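Local coordinates for uncharacterized protein (Legionella pneumophila subsp. pneumophila, PDB 5L0L) that is of unknown function but belongs to the HIT-like family and comes from a longer protein predicted to be membrane-bound, of which this part carries the HIT-related domain, at residues Val28-Val31 with Tyr35-Ser38; Ile17-Ala22 with Arg54-Gly59; Pro146-Glu151 with Glu176-Ala181; Glu140-Val145 with Leu183-Leu188. All blocks are in the same frame, centred on the assembly; numbering follows the deposited sequence. Where two conformers were deposited one is given.

In the fold
Interactions 1 and 2 both reach one antiparallel sheet and touch, their centres about 9 Å apart: strands 35-41 and 51-58 are neighbours there, joined by backbone bonds such as S38 N to R54 O at 2.8 Å. Along the chain the hairpin of interaction 1 is nested inside the loop closed by interaction 2. Interactions 3 and 4 form a second pair, centres about 8 Å apart, in which 140-145 and 146-151 run on from one another and both pack on helix 176-194. Centres of the two pairs lie about 23 to 25 Å apart, although the nearest atoms of interactions 2 and 3 come to about 5 Å without touching.

Interaction 1: residues Val28-Val31 with Tyr35-Ser38; sequences VITV and YHYS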
loop_
_atom_site.group_PDB
_atom_site.type_symbol
_atom_site.label_atom_id
_atom_site.label_comp_id
_atom_site.label_asym_id
_atom_site.label_seq_id
_atom_site.Cartn_x
_atom_site.Cartn_y
_atom_site.Cartn_z
ATOM N N VAL A 28 12.627 -4.404 14.856
ATOM C CA VAL A 28 11.433 -3.885 15.475
ATOM C C VAL A 28 11.536 -2.356 15.475
ATOM O O VAL A 28 12.595 -1.781 15.769
ATOM C CB VAL A 28 11.218 -4.456 16.896
ATOM C CG1 VAL A 28 10.074 -3.764 17.611
ATOM C CG2 VAL A 28 10.943 -5.962 16.833
ATOM N N ILE A 29 10.427 -1.706 15.143
ATOM C CA ILE A 29 10.359 -0.255 14.981
ATOM C C ILE A 29 9.190 0.261 15.823
ATOM O O ILE A 29 8.071 -0.241 15.691
ATOM C CB ILE A 29 10.230 0.136 13.503
ATOM C CG1 ILE A 29 11.356 -0.597 12.726
ATOM C CG2 ILE A 29 10.209 1.664 13.357
ATOM C CD1 ILE A 29 11.610 -0.275 11.270
ATOM N N THR A 30 9.482 1.239 16.696
ATOM C CA THR A 30 8.482 1.826 17.595
ATOM C C THR A 30 8.174 3.238 17.128
ATOM O O THR A 30 9.091 4.015 16.847
ATOM C CB THR A 30 8.956 1.846 19.048
ATOM O OG1 THR A 30 9.149 0.501 19.486
ATOM C CG2 THR A 30 7.897 2.512 19.960
ATOM N N VAL A 31 6.881 3.539 17.013
ATOM C CA VAL A 31 6.393 4.800 16.495
ATOM C C VAL A 31 5.812 5.629 17.665
ATOM O O VAL A 31 4.945 5.132 18.392
ATOM C CB VAL A 31 5.279 4.599 15.455
ATOM C CG1 VAL A 31 4.755 5.939 14.951
ATOM C CG2 VAL A 31 5.810 3.789 14.278
ATOM N N TYR A 35 3.654 2.677 19.613
ATOM C CA TYR A 35 3.169 1.626 18.700
ATOM C C TYR A 35 4.355 0.832 18.169
ATOM O O TYR A 35 5.299 1.422 17.628
ATOM C CB TYR A 35 2.348 2.235 17.574
ATOM C CG TYR A 35 1.146 3.007 18.084
ATOM C CD1 TYR A 35 -0.035 2.354 18.453
ATOM C CD2 TYR A 35 1.206 4.395 18.241
ATOM C CE1 TYR A 35 -1.136 3.067 18.943
ATOM C CE2 TYR A 35 0.109 5.119 18.725
ATOM C CZ TYR A 35 -1.051 4.451 19.079
ATOM O OH TYR A 35 -2.117 5.184 19.565
ATOM N N HIS A 36 4.316 -0.482 18.363
ATOM C CA HIS A 36 5.454 -1.362 18.034
ATOM C C HIS A 36 5.137 -2.179 16.775
ATOM O O HIS A 36 4.060 -2.791 16.693
ATOM C CB HIS A 36 5.715 -2.345 19.168
ATOM C CG HIS A 36 5.898 -1.695 20.501
ATOM N ND1 HIS A 36 6.976 -0.886 20.787
ATOM C CD2 HIS A 36 5.129 -1.716 21.620
ATOM C CE1 HIS A 36 6.860 -0.430 22.030
ATOM N NE2 HIS A 36 5.752 -0.920 22.553
ATOM N N TYR A 37 6.085 -2.223 15.848
ATOM C CA TYR A 37 5.937 -2.920 14.550
ATOM C C TYR A 37 7.144 -3.812 14.270
ATOM O O TYR A 37 8.264 -3.454 14.646
ATOM C CB TYR A 37 5.799 -1.892 13.413
ATOM C CG TYR A 37 4.613 -0.973 13.587
ATOM C CD1 TYR A 37 4.719 0.173 14.361
ATOM C CD2 TYR A 37 3.381 -1.274 13.016
ATOM C CE1 TYR A 37 3.640 1.025 14.552
ATOM C CE2 TYR A 37 2.285 -0.433 13.210
ATOM C CZ TYR A 37 2.418 0.700 14.001
ATOM O OH TYR A 37 1.337 1.523 14.200
ATOM N N SER A 38 6.926 -4.979 13.665
ATOM C CA SER A 38 7.994 -5.851 13.198
ATOM C C SER A 38 8.158 -5.745 11.689
ATOM O O SER A 38 7.186 -5.519 10.975
ATOM C CB SER A 38 7.743 -7.315 13.559
ATOM O OG SER A 38 6.618 -7.823 12.916
#
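Four backbone hydrogen bonds join I29 to Y37 and V31 to Y35, the two hydrogen-bonded pairs of this antiparallel hairpin. The straightest runs from Y35 N to V31 O (3.0 Å, 173° at the hydrogen), whereas Y37 N reaches I29 O at 147°, tilted from the carbonyl plane. On the face carrying T30 and H36, a non-hydrogen-bonded pair, the two side chains lie side by side and add a fifth polar link: T30 OG1 meets H36 ND1 at 2.9 Å, in the plane of the imidazole and at its edge. T30 OG1 lies anti to its own carbonyl carbon (chi1 -63°), which leaves CG2 also beside the ring, 3.6 Å from ND1. On the other face V31 CG2 touches CE1 of the Y37 ring at 3.5 Å, the two side chains crossing at a slant, and V31 CB lies 4.3 Å from Y35 CB. Y37 OH is bonded to the backbone oxygen of E75, fixing the far end of the ring. Helix 73-92 packs over this second face, with I29 on L85 and V31 on V82, while strands 207-211 and 51-58 flank the hairpin within the six-stranded sheet.

Interaction 2: residues Ile17-Ala22 with Arg54-Gly59; sequences IDYTRA and RYLNEG
L56 meets Y19 from a classic beta bulge, in which L56 and N57 both face H36, the unusual feature of this contact. The bulge lies on strand 51-58 of the antiparallel sheet of this HIT-related domain, and the irregular loop carrying Y19 precedes strand 25-31. No hydrogen bond passes between the two segments. A type I turn from D18 to R21 shapes the loop, reinforced by a salt bridge from R21 NH2 to D18 OD2 at 2.8 Å, whose hydrogen bond is weak. The side chains of Y19 and L56 cross at about a right angle. Y19 CG is placed between its backbone N and carbonyl carbon (chi1 74°), directing the ring at the strand, where L56 CD2 approaches CE1 to 3.6 Å from an oblique direction. R54 joins from the same strand, with NH1 3.9 Å from Y19 CB, a contact of van der Waals range. The arginine chain bends at chi2 (-91°) and runs on along the strand toward L56. Its NE consequently donates to Y55 O of the next residue at 3.0 Å, lying above the carbonyl plane although that oxygen is in the guanidinium plane. S16 O, just before the 17-22 segment, accepts from R54 NH2, tying the arginine to the start of the loop. Against one face of the R54 guanidinium rests L56 CD2, 3.6 Å above the plane and offset toward the rim.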
loop_
_atom_site.group_PDB
_atom_site.type_symbol
_atom_site.label_atom_id
_atom_site.label_comp_id
_atom_site.label_asym_id
_atom_site.label_seq_id
_atom_site.Cartn_x
_atom_site.Cartn_y
_atom_site.Cartn_z
ATOM N N ILE A 17 2.349 -15.199 16.817
ATOM C CA ILE A 17 2.829 -14.666 18.086
ATOM C C ILE A 17 4.333 -14.897 18.170
ATOM O O ILE A 17 5.079 -13.950 18.432
ATOM C CB ILE A 17 2.057 -15.278 19.295
ATOM C CG1 ILE A 17 0.558 -14.907 19.190
ATOM C CG2 ILE A 17 2.664 -14.815 20.632
ATOM C CD1 ILE A 17 -0.335 -15.492 20.266
ATOM N N ASP A 18 4.773 -16.136 17.919
ATOM C CA ASP A 18 6.211 -16.478 17.890
ATOM C C ASP A 18 6.755 -16.145 16.493
ATOM O O ASP A 18 7.229 -17.025 15.747
ATOM C CB ASP A 18 6.436 -17.954 18.261
ATOM C CG ASP A 18 7.922 -18.311 18.455
ATOM O OD1 ASP A 18 8.795 -17.408 18.529
ATOM O OD2 ASP A 18 8.217 -19.522 18.518
ATOM N N TYR A 19 6.683 -14.862 16.155
ATOM C CA TYR A 19 6.937 -14.422 14.769
ATOM C C TYR A 19 8.385 -14.506 14.316
ATOM O O TYR A 19 8.630 -14.531 13.080
ATOM C CB TYR A 19 6.414 -13.002 14.538
ATOM C CG TYR A 19 7.239 -11.896 15.170
ATOM C CD1 TYR A 19 7.006 -11.457 16.481
ATOM C CD2 TYR A 19 8.233 -11.260 14.430
ATOM C CE1 TYR A 19 7.766 -10.431 17.033
ATOM C CE2 TYR A 19 8.989 -10.253 14.972
ATOM C CZ TYR A 19 8.754 -9.831 16.263
ATOM O OH TYR A 19 9.537 -8.818 16.750
ATOM N N THR A 20 9.330 -14.542 15.279
ATOM C CA THR A 20 10.779 -14.591 14.934
ATOM C C THR A 20 11.294 -15.994 14.661
ATOM O O THR A 20 12.394 -16.114 14.124
ATOM C CB THR A 20 11.727 -13.968 16.008
ATOM O OG1 THR A 20 11.743 -14.795 17.182
ATOM C CG2 THR A 20 11.319 -12.530 16.369
ATOM N N ARG A 21 10.516 -17.031 15.001
ATOM C CA ARG A 21 10.967 -18.432 14.881
ATOM C C ARG A 21 11.306 -18.847 13.456
ATOM O O ARG A 21 12.192 -19.673 13.256
ATOM C CB ARG A 21 9.919 -19.417 15.451
ATOM C CG ARG A 21 10.396 -20.876 15.539
ATOM C CD ARG A 21 9.317 -21.806 16.091
ATOM N NE ARG A 21 8.072 -21.716 15.300
ATOM C CZ ARG A 21 6.834 -21.489 15.768
ATOM N NH1 ARG A 21 5.813 -21.429 14.902
ATOM N NH2 ARG A 21 6.579 -21.347 17.076
ATOM N N ALA A 22 10.623 -18.271 12.466
ATOM C CA ALA A 22 10.961 -18.521 11.059
ATOM C C ALA A 22 12.378 -18.065 10.681
ATOM O O ALA A 22 12.889 -18.486 9.637
ATOM C CB ALA A 22 9.920 -17.890 10.135
ATOM N N ARG A 54 4.405 -5.548 10.199
ATOM C CA ARG A 54 3.294 -5.989 11.013
ATOM C C ARG A 54 3.206 -5.229 12.336
ATOM O O ARG A 54 4.213 -4.989 13.002
ATOM C CB ARG A 54 3.386 -7.504 11.245
ATOM C CG ARG A 54 2.392 -8.081 12.253
ATOM C CD ARG A 54 2.987 -8.095 13.628
ATOM N NE ARG A 54 2.142 -8.777 14.627
ATOM C CZ ARG A 54 2.234 -10.068 14.976
ATOM N NH1 ARG A 54 3.123 -10.899 14.427
ATOM N NH2 ARG A 54 1.418 -10.526 15.904
ATOM N N TYR A 55 1.985 -4.858 12.699
ATOM C CA TYR A 55 1.745 -4.175 13.966
ATOM C C TYR A 55 1.692 -5.236 15.052
ATOM O O TYR A 55 0.850 -6.135 14.992
ATOM C CB TYR A 55 0.401 -3.450 13.884
ATOM C CG TYR A 55 -0.073 -2.824 15.170
ATOM C CD1 TYR A 55 0.769 -2.032 15.937
ATOM C CD2 TYR A 55 -1.403 -2.980 15.582
ATOM C CE1 TYR A 55 0.309 -1.444 17.131
ATOM C CE2 TYR A 55 -1.868 -2.382 16.757
ATOM C CZ TYR A 55 -0.994 -1.638 17.531
ATOM O OH TYR A 55 -1.464 -1.021 18.706
ATOM N N LEU A 56 2.582 -5.124 16.026
ATOM C CA LEU A 56 2.655 -6.060 17.142
ATOM C C LEU A 56 1.656 -5.696 18.243
ATOM O O LEU A 56 0.793 -6.487 18.587
ATOM C CB LEU A 56 4.082 -6.085 17.722
ATOM C CG LEU A 56 5.192 -6.549 16.792
ATOM C CD1 LEU A 56 6.583 -6.135 17.306
ATOM C CD2 LEU A 56 5.102 -8.053 16.626
ATOM N N ASN A 57 1.807 -4.502 18.784
ATOM C CA ASN A 57 1.032 -4.067 19.947
ATOM C C ASN A 57 1.322 -2.622 20.297
ATOM O O ASN A 57 2.253 -2.006 19.774
ATOM C CB ASN A 57 1.375 -4.952 21.167
ATOM C CG ASN A 57 2.788 -4.738 21.660
ATOM O OD1 ASN A 57 3.755 -4.894 20.920
ATOM N ND2 ASN A 57 2.922 -4.396 22.924
ATOM N N GLU A 58 0.544 -2.113 21.252
ATOM C CA GLU A 58 0.689 -0.765 21.773
ATOM C C GLU A 58 1.093 -0.890 23.253
ATOM O O GLU A 58 0.564 -1.748 23.958
ATOM C CB GLU A 58 -0.647 -0.029 21.606
ATOM C CG GLU A 58 -0.782 1.260 22.373
ATOM C CD GLU A 58 -1.191 1.059 23.829
ATOM O OE1 GLU A 58 -2.122 0.243 24.077
ATOM O OE2 GLU A 58 -0.579 1.713 24.709
ATOM N N GLY A 59 2.026 -0.056 23.708
ATOM C CA GLY A 59 2.433 -0.029 25.124
ATOM C C GLY A 59 2.863 -1.418 25.569
ATOM O O GLY A 59 3.727 -2.025 24.937
#

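Interaction 3: residues Pro146-Glu151 with Glu176-Ala181; sequences PLRGPE and EEELKA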
loop_
_atom_site.group_PDB
_atom_site.type_symbol
_atom_site.label_atom_id
_atom_site.label_comp_id
_atom_site.label_asym_id
_atom_site.label_seq_id
_atom_site.Cartn_x
_atom_site.Cartn_y
_atom_site.Cartn_z
ATOM N N PRO A 146 19.072 -13.555 -6.717
ATOM C CA PRO A 146 18.329 -12.923 -7.813
ATOM C C PRO A 146 17.041 -12.315 -7.252
ATOM O O PRO A 146 16.445 -12.881 -6.336
ATOM C CB PRO A 146 17.968 -14.090 -8.751
ATOM C CG PRO A 146 18.738 -15.241 -8.259
ATOM C CD PRO A 146 19.208 -15.009 -6.882
ATOM N N LEU A 147 16.654 -11.181 -7.792
ATOM C CA LEU A 147 15.449 -10.515 -7.347
ATOM C C LEU A 147 14.211 -11.402 -7.486
ATOM O O LEU A 147 13.427 -11.524 -6.550
ATOM C CB LEU A 147 15.255 -9.210 -8.132
ATOM C CG LEU A 147 14.027 -8.366 -7.705
ATOM C CD1 LEU A 147 14.228 -7.815 -6.298
ATOM C CD2 LEU A 147 13.777 -7.246 -8.721
ATOM N N ARG A 148 14.076 -12.034 -8.656
ATOM C CA ARG A 148 12.910 -12.822 -9.024
ATOM C C ARG A 148 11.655 -11.952 -9.111
ATOM O O ARG A 148 11.726 -10.720 -9.004
ATOM C CB ARG A 148 12.718 -14.021 -8.069
ATOM C CG ARG A 148 13.950 -14.920 -7.996
ATOM C CD ARG A 148 13.808 -15.783 -6.761
ATOM N NE ARG A 148 14.841 -16.773 -6.686
ATOM C CZ ARG A 148 15.871 -16.793 -5.838
ATOM N NH1 ARG A 148 16.091 -15.859 -4.923
ATOM N NH2 ARG A 148 16.726 -17.791 -5.962
ATOM N N GLY A 149 10.503 -12.567 -9.346
ATOM C CA GLY A 149 9.277 -11.821 -9.595
ATOM C C GLY A 149 9.142 -11.540 -11.090
ATOM O O GLY A 149 10.057 -11.821 -11.874
ATOM N N PRO A 150 7.964 -11.068 -11.522
ATOM C CA PRO A 150 7.739 -10.798 -12.934
ATOM C C PRO A 150 8.482 -9.564 -13.411
ATOM O O PRO A 150 8.808 -8.659 -12.617
ATOM C CB PRO A 150 6.205 -10.657 -13.043
ATOM C CG PRO A 150 5.719 -10.450 -11.674
ATOM C CD PRO A 150 6.765 -10.880 -10.703
ATOM N N GLU A 151 8.724 -9.496 -14.717
ATOM C CA GLU A 151 9.359 -8.301 -15.280
ATOM C C GLU A 151 8.539 -7.025 -15.022
ATOM O O GLU A 151 7.326 -7.103 -15.020
ATOM C CB GLU A 151 9.539 -8.449 -16.793
ATOM C CG GLU A 151 10.661 -9.384 -17.129
ATOM C CD GLU A 151 10.742 -9.694 -18.610
ATOM O OE1 GLU A 151 9.988 -9.116 -19.402
ATOM O OE2 GLU A 151 11.600 -10.521 -18.936
ATOM N N GLU A 176 18.411 -21.283 2.011
ATOM C CA GLU A 176 18.969 -20.897 3.337
ATOM C C GLU A 176 20.100 -19.859 3.245
ATOM O O GLU A 176 20.038 -18.854 3.964
ATOM C CB GLU A 176 19.428 -22.126 4.170
ATOM C CG GLU A 176 19.695 -21.805 5.655
ATOM C CD GLU A 176 20.290 -22.946 6.497
ATOM O OE1 GLU A 176 20.131 -24.144 6.145
ATOM O OE2 GLU A 176 20.929 -22.647 7.557
ATOM N N GLU A 177 21.121 -20.079 2.405
ATOM C CA GLU A 177 22.199 -19.103 2.308
ATOM C C GLU A 177 21.740 -17.791 1.707
ATOM O O GLU A 177 22.202 -16.720 2.124
ATOM C CB GLU A 177 23.379 -19.713 1.561
ATOM C CG GLU A 177 24.016 -20.814 2.389
ATOM C CD GLU A 177 24.377 -20.395 3.817
ATOM O OE1 GLU A 177 25.085 -19.364 4.005
ATOM O OE2 GLU A 177 23.956 -21.110 4.777
ATOM N N GLU A 178 20.793 -17.865 0.774
ATOM C CA GLU A 178 20.262 -16.639 0.173
ATOM C C GLU A 178 19.462 -15.808 1.179
ATOM O O GLU A 178 19.592 -14.592 1.204
ATOM C CB GLU A 178 19.389 -16.961 -1.056
ATOM C CG GLU A 178 20.232 -17.519 -2.192
ATOM C CD GLU A 178 19.432 -17.921 -3.416
ATOM O OE1 GLU A 178 18.245 -17.541 -3.573
ATOM O OE2 GLU A 178 20.033 -18.638 -4.251
ATOM N N LEU A 179 18.686 -16.488 2.012
ATOM C CA LEU A 179 17.922 -15.822 3.082
ATOM C C LEU A 179 18.882 -15.085 4.017
ATOM O O LEU A 179 18.678 -13.908 4.340
ATOM C CB LEU A 179 17.078 -16.808 3.857
ATOM C CG LEU A 179 16.336 -16.277 5.096
ATOM C CD1 LEU A 179 15.410 -15.117 4.731
ATOM C CD2 LEU A 179 15.595 -17.442 5.739
ATOM N N LYS A 180 19.920 -15.787 4.436
ATOM C CA LYS A 180 20.912 -15.165 5.328
ATOM C C LYS A 180 21.566 -13.922 4.687
ATOM O O LYS A 180 21.733 -12.904 5.351
ATOM C CB LYS A 180 21.969 -16.181 5.746
ATOM C CG LYS A 180 21.451 -17.205 6.725
ATOM C CD LYS A 180 22.652 -18.052 7.215
ATOM C CE LYS A 180 22.490 -19.546 7.183
ATOM N NZ LYS A 180 22.249 -20.127 8.536
ATOM N N ALA A 181 21.927 -14.010 3.410
ATOM C CA ALA A 181 22.548 -12.884 2.693
ATOM C C ALA A 181 21.577 -11.688 2.592
ATOM O O ALA A 181 21.953 -10.557 2.799
ATOM C CB ALA A 181 22.984 -13.321 1.301
#
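R148 and E178 form an end-on salt bridge in which both terminal nitrogens of the guanidinium converge on a single carboxylate oxygen. R148 NH2 donates to E178 OE1 at 2.8 Å and NH1 to the same oxygen at 3.0 Å, with angles at the hydrogen of 147° and 137°. OE1 thus accepts twice: NH2 meets the syn lone pair of OE1, on the side of the other oxygen, whereas NH1 arrives nearly along the C-O axis. Both bonds stay close to the guanidinium plane, and the two flat groups are only 23° apart, so the carboxylate lies almost as an extension of the arginine head. The other oxygen, OE2, is 3.8 Å from R148 NH2 and makes no bond to it. Two extended chains span the gap: R148 is stretched from CG to NE, and E178 is straight beyond CG, which carries its carboxylate from the helix to the loop. P146 contributes apolar cover, its CG lying 3.9 Å above one face of the guanidinium toward the rim. The backbone N of E178 donates to OD1 of N175, just ahead of helix 176-194. With none of the touching residues buried, this is a surface ion pair tying the loop after strand 128-134 to the first turn of helix 176-194 of the HIT-related domain.

Interaction 4: residues Glu140-Val145 with Leu183-Leu188; sequences EYIAGV and LAMFKL
A type II turn from I142 to V145, closed by V145 N to I142 O at 2.9 Å, presents I142 to helix 176-194, and the CA atoms of I142 and M185 approach to 7.2 Å. G144 takes the positive-phi position of this turn (phi 89°), and its N also makes a weak bond to E140 OE1. Contact with the helix is wholly apolar. I142 and M185, a selenomethionine, run antiparallel alongside one another: I142 CG1 lies 4.0 Å from M185 CG, and I142 CG2 and CD1 both come near M185 CB. I142 CG1 stands anti to the carbonyl carbon (chi1 -65°) and the chain runs on extended, sending CD1 past M185 to F186. There CD1 meets CE1 of the phenyl ring at 3.9 Å, arriving at the edge near the ring plane, with the two side chains about perpendicular. The contact is made by CB and CG of M185, before its chain bends at chi2 and chi3. I142 and F186 are buried. The backbone N of I142 and the carbonyl O of V145 are both held by Y49 OH, which bonds to both ends of the turn. F186 in turn makes an edge-to-face ring contact with Y90 of helix 73-92 and touches I26 of strand 25-31, placing the turn beside a junction of two helices and the sheet.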
loop_
_atom_site.group_PDB
_atom_site.type_symbol
_atom_site.label_atom_id
_atom_site.label_comp_id
_atom_site.label_asym_id
_atom_site.label_seq_id
_atom_site.Cartn_x
_atom_site.Cartn_y
_atom_site.Cartn_z
ATOM N N GLU A 140 21.133 -9.982 -9.476
ATOM C CA GLU A 140 21.383 -10.165 -8.033
ATOM C C GLU A 140 21.695 -8.816 -7.405
ATOM O O GLU A 140 22.862 -8.467 -7.197
ATOM C CB GLU A 140 22.477 -11.232 -7.813
ATOM C CG GLU A 140 22.039 -12.574 -8.456
ATOM C CD GLU A 140 22.906 -13.772 -8.058
ATOM O OE1 GLU A 140 24.067 -13.580 -7.659
ATOM O OE2 GLU A 140 22.399 -14.919 -8.168
ATOM N N TYR A 141 20.637 -8.073 -7.090
ATOM C CA TYR A 141 20.760 -6.751 -6.462
ATOM C C TYR A 141 21.460 -6.883 -5.100
ATOM O O TYR A 141 22.211 -5.979 -4.676
ATOM C CB TYR A 141 19.402 -6.046 -6.339
ATOM C CG TYR A 141 18.803 -5.626 -7.652
ATOM C CD1 TYR A 141 17.984 -6.483 -8.380
ATOM C CD2 TYR A 141 19.030 -4.353 -8.170
ATOM C CE1 TYR A 141 17.421 -6.087 -9.592
ATOM C CE2 TYR A 141 18.486 -3.959 -9.398
ATOM C CZ TYR A 141 17.686 -4.825 -10.104
ATOM O OH TYR A 141 17.153 -4.417 -11.306
ATOM N N ILE A 142 21.228 -8.005 -4.434
ATOM C CA ILE A 142 22.028 -8.453 -3.296
ATOM C C ILE A 142 22.814 -9.657 -3.806
ATOM O O ILE A 142 22.219 -10.575 -4.376
ATOM C CB ILE A 142 21.112 -8.825 -2.139
ATOM C CG1 ILE A 142 20.376 -7.570 -1.643
ATOM C CG2 ILE A 142 21.885 -9.489 -1.034
ATOM C CD1 ILE A 142 19.272 -7.848 -0.647
ATOM N N ALA A 143 24.151 -9.620 -3.669
ATOM C CA ALA A 143 25.008 -10.667 -4.238
ATOM C C ALA A 143 24.566 -12.073 -3.829
ATOM O O ALA A 143 24.338 -12.365 -2.647
ATOM C CB ALA A 143 26.493 -10.431 -3.906
ATOM N N GLY A 144 24.374 -12.921 -4.836
ATOM C CA GLY A 144 23.970 -14.324 -4.652
ATOM C C GLY A 144 22.454 -14.502 -4.608
ATOM O O GLY A 144 21.966 -15.634 -4.494
ATOM N N VAL A 145 21.684 -13.410 -4.703
ATOM C CA VAL A 145 20.222 -13.527 -4.539
ATOM C C VAL A 145 19.531 -12.805 -5.709
ATOM O O VAL A 145 19.381 -11.591 -5.689
ATOM C CB VAL A 145 19.736 -12.933 -3.200
ATOM C CG1 VAL A 145 18.276 -13.329 -2.959
ATOM C CG2 VAL A 145 20.624 -13.313 -2.010
ATOM N N LEU A 183 18.897 -10.984 4.376
ATOM C CA LEU A 183 18.665 -10.484 5.750
ATOM C C LEU A 183 19.777 -9.556 6.198
ATOM O O LEU A 183 19.529 -8.428 6.625
ATOM C CB LEU A 183 18.593 -11.646 6.743
ATOM C CG LEU A 183 17.318 -12.454 6.945
ATOM C CD1 LEU A 183 17.551 -13.653 7.842
ATOM C CD2 LEU A 183 16.213 -11.611 7.559
ATOM N N ALA A 184 21.013 -10.024 6.068
ATOM C CA ALA A 184 22.173 -9.219 6.466
ATOM C C ALA A 184 22.192 -7.884 5.721
ATOM O O ALA A 184 22.480 -6.843 6.332
ATOM C CB ALA A 184 23.465 -10.010 6.219
HETATM N N MSE A 185 21.882 -7.883 4.419
HETATM C CA MSE A 185 21.922 -6.633 3.653
HETATM C C MSE A 185 20.781 -5.712 4.007
HETATM O O MSE A 185 20.977 -4.498 4.069
HETATM C CB MSE A 185 21.998 -6.907 2.154
HETATM C CG MSE A 185 22.313 -5.681 1.319
HETATM SE SE MSE A 185 24.038 -4.847 1.791
HETATM C CE MSE A 185 25.242 -5.988 0.899
ATOM N N PHE A 186 19.576 -6.262 4.231
ATOM C CA PHE A 186 18.459 -5.416 4.686
ATOM C C PHE A 186 18.800 -4.742 6.019
ATOM O O PHE A 186 18.575 -3.539 6.179
ATOM C CB PHE A 186 17.151 -6.180 4.782
ATOM C CG PHE A 186 16.320 -6.110 3.519
ATOM C CD1 PHE A 186 16.714 -6.790 2.385
ATOM C CD2 PHE A 186 15.158 -5.354 3.464
ATOM C CE1 PHE A 186 15.973 -6.726 1.206
ATOM C CE2 PHE A 186 14.396 -5.299 2.288
ATOM C CZ PHE A 186 14.803 -5.991 1.163
ATOM N N LYS A 187 19.370 -5.511 6.949
ATOM C CA LYS A 187 19.768 -4.938 8.250
ATOM C C LYS A 187 20.801 -3.816 8.095
ATOM O O LYS A 187 20.654 -2.751 8.677
ATOM C CB LYS A 187 20.314 -6.016 9.181
ATOM C CG LYS A 187 19.271 -6.967 9.700
ATOM C CD LYS A 187 19.896 -8.078 10.497
ATOM C CE LYS A 187 18.877 -9.122 10.933
ATOM N NZ LYS A 187 19.515 -10.248 11.666
ATOM N N LEU A 188 21.818 -4.056 7.284
ATOM C CA LEU A 188 22.853 -3.070 7.060
ATOM C C LEU A 188 22.318 -1.806 6.396
ATOM O O LEU A 188 22.620 -0.694 6.848
ATOM C CB LEU A 188 24.024 -3.653 6.273
ATOM C CG LEU A 188 25.176 -2.672 6.013
ATOM C CD1 LEU A 188 25.745 -2.138 7.312
ATOM C CD2 LEU A 188 26.263 -3.348 5.184
#